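Local coordinates for protein ribonuclease VapC5 (PDB 3DBO) that is the probable toxin of a type II toxin-antitoxin pair, a PIN-domain ribonuclease that uses magnesium and shows limited RNA cleavage together with its antitoxin, at residues T51-E57 with R112-I118. Residues are numbered along the deposited sequence; the frame is centred on the assembly and turned at random. Where two conformers were deposited one is given.
With NA (sodium ion), chain C.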
ATOM      1  N   THR B  51       0.881   0.362   5.897  1.00 10.02           N
ATOM      2  CA  THR B  51      -0.237   0.779   6.728  1.00 10.01           C
ATOM      3  C   THR B  51      -1.088  -0.424   7.101  1.00  9.64           C
ATOM      4  O   THR B  51      -0.925  -1.530   6.567  1.00 10.88           O
ATOM      5  CB  THR B  51      -1.161   1.826   6.015  1.00  9.43           C
ATOM      6  OG1 THR B  51      -1.944   1.148   5.023  1.00  8.72           O
ATOM      7  CG2 THR B  51      -0.351   2.987   5.343  1.00  9.00           C
ATOM      8  N   VAL B  52      -2.037  -0.182   7.998  1.00  9.58           N
ATOM      9  CA  VAL B  52      -2.980  -1.213   8.423  1.00  8.99           C
ATOM     10  C   VAL B  52      -3.868  -1.683   7.285  1.00  8.65           C
ATOM     11  O   VAL B  52      -4.377  -2.810   7.328  1.00  8.45           O
ATOM     12  CB  VAL B  52      -3.864  -0.696   9.608  1.00  8.78           C
ATOM     13  CG1 VAL B  52      -3.011  -0.626  10.883  1.00  9.75           C
ATOM     14  CG2 VAL B  52      -4.504   0.670   9.286  1.00  9.46           C
ATOM     15  N   VAL B  53      -4.064  -0.828   6.277  1.00  6.87           N
ATOM     16  CA  VAL B  53      -4.901  -1.207   5.128  1.00  7.60           C
ATOM     17  C   VAL B  53      -4.226  -2.372   4.392  1.00  7.51           C
ATOM     18  O   VAL B  53      -4.895  -3.322   3.976  1.00  7.52           O
ATOM     19  CB  VAL B  53      -5.138  -0.010   4.173  1.00  7.75           C
ATOM     20  CG1 VAL B  53      -5.890  -0.432   2.944  1.00  9.62           C
ATOM     21  CG2 VAL B  53      -5.894   1.133   4.959  1.00  8.47           C
ATOM     22  N   THR B  54      -2.912  -2.264   4.193  1.00  7.04           N
ATOM     23  CA  THR B  54      -2.160  -3.337   3.525  1.00  8.55           C
ATOM     24  C   THR B  54      -2.112  -4.580   4.399  1.00  7.70           C
ATOM     25  O   THR B  54      -2.256  -5.689   3.878  1.00  9.08           O
ATOM     26  CB  THR B  54      -0.748  -2.882   3.123  1.00  7.11           C
ATOM     27  OG1 THR B  54      -0.868  -1.888   2.098  1.00  9.04           O
ATOM     28  CG2 THR B  54       0.102  -4.068   2.593  1.00 10.86           C
ATOM     29  N   LEU B  55      -1.939  -4.417   5.709  1.00  8.66           N
ATOM     30  CA  LEU B  55      -2.022  -5.578   6.636  1.00  8.25           C
ATOM     31  C   LEU B  55      -3.355  -6.325   6.398  1.00  8.62           C
ATOM     32  O   LEU B  55      -3.386  -7.544   6.236  1.00  9.00           O
ATOM     33  CB  LEU B  55      -1.884  -5.126   8.110  1.00  8.83           C
ATOM     34  CG  LEU B  55      -1.950  -6.235   9.167  1.00 10.39           C
ATOM     35  CD1 LEU B  55      -0.941  -7.330   8.915  1.00 13.88           C
ATOM     36  CD2 LEU B  55      -1.827  -5.685  10.624  1.00 10.89           C
ATOM     37  N   ALA B  56      -4.452  -5.571   6.349  1.00  7.92           N
ATOM     38  CA  ALA B  56      -5.777  -6.140   6.105  1.00  8.20           C
ATOM     39  C   ALA B  56      -5.881  -6.843   4.750  1.00  8.82           C
ATOM     40  O   ALA B  56      -6.420  -7.942   4.632  1.00  8.14           O
ATOM     41  CB  ALA B  56      -6.834  -5.028   6.188  1.00  8.70           C
ATOM     42  N   GLU B  57      -5.371  -6.183   3.716  1.00  8.81           N
ATOM     43  CA  GLU B  57      -5.493  -6.701   2.367  1.00  9.25           C
ATOM     44  C   GLU B  57      -4.670  -7.973   2.137  1.00  9.52           C
ATOM     45  O   GLU B  57      -5.154  -8.916   1.516  1.00  9.26           O
ATOM     46  CB  GLU B  57      -5.170  -5.600   1.360  1.00  9.94           C
ATOM     47  CG  GLU B  57      -6.333  -4.597   1.305  1.00 10.19           C
ATOM     48  CD  GLU B  57      -6.157  -3.498   0.269  1.00 14.22           C
ATOM     49  OE1 GLU B  57      -5.006  -3.225  -0.143  1.00 13.58           O
ATOM     50  OE2 GLU B  57      -7.187  -2.891  -0.129  1.00 14.52           O
ATOM     51  N   ARG B 112      -9.760   3.958  -5.510  1.00 16.92           N
ATOM     52  CA  ARG B 112     -10.302   2.862  -4.644  1.00 15.97           C
ATOM     53  C   ARG B 112     -10.358   3.425  -3.231  1.00 14.04           C
ATOM     54  O   ARG B 112      -9.400   4.077  -2.796  1.00 13.12           O
ATOM     55  CB  ARG B 112      -9.305   1.679  -4.523  1.00 17.80           C
ATOM     56  CG  ARG B 112      -9.166   0.614  -5.635  1.00 21.98           C
ATOM     57  CD  ARG B 112      -8.643  -0.729  -5.006  1.00 24.87           C
ATOM     58  NE  ARG B 112      -7.469  -0.590  -4.119  1.00 26.02           N
ATOM     59  CZ  ARG B 112      -7.248  -1.312  -3.014  1.00 26.74           C
ATOM     60  NH1 ARG B 112      -8.131  -2.222  -2.615  1.00 26.88           N
ATOM     61  NH2 ARG B 112      -6.157  -1.112  -2.281  1.00 27.52           N
ATOM     62  N   ILE B 113     -11.434   3.171  -2.487  0.50 13.39           N
ATOM     63  CA  ILE B 113     -11.529   3.777  -1.151  0.50 12.29           C
ATOM     64  C   ILE B 113     -10.379   3.348  -0.220  0.50 11.53           C
ATOM     65  O   ILE B 113      -9.867   4.164   0.548  0.50 10.85           O
ATOM     66  CB  ILE B 113     -12.931   3.606  -0.491  0.50 12.85           C
ATOM     67  CG1 ILE B 113     -13.082   4.566   0.693  0.50 12.74           C
ATOM     68  CG2 ILE B 113     -13.156   2.177  -0.038  0.50 12.49           C
ATOM     69  CD1 ILE B 113     -14.521   4.760   1.172  0.50 13.96           C
ATOM     70  N   ASN B 114      -9.953   2.089  -0.312  1.00 10.73           N
ATOM     71  CA  ASN B 114      -8.874   1.610   0.533  1.00 10.07           C
ATOM     72  C   ASN B 114      -7.545   2.256   0.132  1.00  8.99           C
ATOM     73  O   ASN B 114      -6.737   2.554   0.992  1.00  8.44           O
ATOM     74  CB  ASN B 114      -8.777   0.094   0.524  1.00 10.47           C
ATOM     75  CG  ASN B 114      -9.615  -0.554   1.620  1.00 11.29           C
ATOM     76  OD1 ASN B 114     -10.352   0.124   2.349  1.00 12.83           O
ATOM     77  ND2 ASN B 114      -9.490  -1.879   1.747  1.00 14.63           N
ATOM     78  N   ASP B 115      -7.355   2.510  -1.164  1.00  9.47           N
ATOM     79  CA  ASP B 115      -6.188   3.304  -1.599  1.00  9.49           C
ATOM     80  C   ASP B 115      -6.233   4.738  -1.089  1.00  9.57           C
ATOM     81  O   ASP B 115      -5.198   5.295  -0.722  1.00  8.46           O
ATOM     82  CB  ASP B 115      -6.001   3.279  -3.128  1.00 10.24           C
ATOM     83  CG  ASP B 115      -5.303   1.996  -3.603  1.00 12.54           C
ATOM     84  OD1 ASP B 115      -4.765   1.239  -2.749  1.00 16.42           O
ATOM     85  OD2 ASP B 115      -5.288   1.742  -4.821  1.00 14.51           O
ATOM     86  N   LEU B 116      -7.430   5.314  -0.996  1.00 10.27           N
ATOM     87  CA  LEU B 116      -7.541   6.679  -0.437  1.00  9.09           C
ATOM     88  C   LEU B 116      -7.144   6.726   1.038  1.00  8.17           C
ATOM     89  O   LEU B 116      -6.469   7.670   1.473  1.00  8.73           O
ATOM     90  CB  LEU B 116      -8.945   7.264  -0.645  1.00  8.69           C
ATOM     91  CG  LEU B 116      -9.078   8.773  -0.357  1.00  7.90           C
ATOM     92  CD1 LEU B 116      -8.119   9.644  -1.240  1.00  7.59           C
ATOM     93  CD2 LEU B 116     -10.559   9.160  -0.573  1.00 10.94           C
ATOM     94  N   TRP B 117      -7.544   5.708   1.808  1.00  8.08           N
ATOM     95  CA  TRP B 117      -7.070   5.554   3.194  1.00  8.02           C
ATOM     96  C   TRP B 117      -5.539   5.459   3.280  1.00  8.54           C
ATOM     97  O   TRP B 117      -4.920   6.092   4.114  1.00  7.55           O
ATOM     98  CB  TRP B 117      -7.748   4.348   3.889  1.00  7.07           C
ATOM     99  CG  TRP B 117      -9.202   4.608   4.271  1.00  8.76           C
ATOM    100  CD1 TRP B 117     -10.321   3.993   3.785  1.00  9.77           C
ATOM    101  CD2 TRP B 117      -9.649   5.542   5.255  1.00  8.47           C
ATOM    102  NE1 TRP B 117     -11.465   4.501   4.421  1.00  8.88           N
ATOM    103  CE2 TRP B 117     -11.065   5.461   5.314  1.00  7.94           C
ATOM    104  CE3 TRP B 117      -8.984   6.461   6.082  1.00  9.22           C
ATOM    105  CZ2 TRP B 117     -11.834   6.270   6.180  1.00  9.94           C
ATOM    106  CZ3 TRP B 117      -9.758   7.276   6.949  1.00 11.85           C
ATOM    107  CH2 TRP B 117     -11.161   7.149   6.993  1.00  9.04           C
ATOM    108  N   ILE B 118      -4.931   4.673   2.402  1.00  8.76           N
ATOM    109  CA  ILE B 118      -3.471   4.601   2.348  1.00  8.24           C
ATOM    110  C   ILE B 118      -2.845   5.975   2.085  1.00  8.05           C
ATOM    111  O   ILE B 118      -1.955   6.401   2.834  1.00  7.99           O
ATOM    112  CB  ILE B 118      -2.998   3.562   1.321  1.00  8.07           C
ATOM    113  CG1 ILE B 118      -3.382   2.153   1.811  1.00  6.58           C
ATOM    114  CG2 ILE B 118      -1.458   3.626   1.160  1.00  8.95           C
ATOM    115  CD1 ILE B 118      -3.252   1.078   0.693  1.00 11.06           C
TER
HETATM  116 NA    NA C 301      -0.429   0.546   2.888  1.00 19.82          NA
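The guanidinium of Arg-112 turns its NH1/NH2 edge, nearly in plane, to the carboxylate of Glu-57, the two planes 36° apart. Both terminal nitrogens converge on one oxygen: NH1 of Arg-112 lies 2.7 Å from OE2 of Glu-57, on the syn side but tilted out of the carboxylate plane, and NH2 lies 3.0 Å from that same OE2, on its syn lone pair; a weak bond from NH2 to OE1 adds to the grip. Another edge of the guanidinium turns to Asp-115, completing a salt-bridge network: OD1 takes NH2 at 2.8 Å, from well above the carboxylate plane, while OD2 receives a weak bond from NE. Above the Glu-57 carboxylate plane, Asn-114 ND2 gives OE2 a third, fairly straight bond (3.1 Å). Thr-27 OG1 binds OE1, and NH1 also reaches the backbone of the chain of another protein.

Next to the charged cluster the contact is apolar. Val-53 CB packs on CG1 of Ile-118 at 3.7 Å, and its CG2 meets CB of Trp-117. With CG1 anti to the backbone N (chi1 175°), Val-53 also sets that methyl against Asn-114. Beside this patch a sodium ion is bound by Thr-51 OG1 at 2.7 Å, Thr-54 OG1 at 2.6 Å and Leu-25 O; Thr-54 OG1 also bonds Thr-27 OG1, and Thr-51 OG1 caps helix 52-64 through a weak bond from Val-53 N.

The helical segments run 142° apart, 9.8 Å between axes. Ile-118 approaches Asp-26, like Asp-115 a predicted magnesium ligand, consistent with the acidic PIN-domain metal site at the C-terminal ends of the parallel strands.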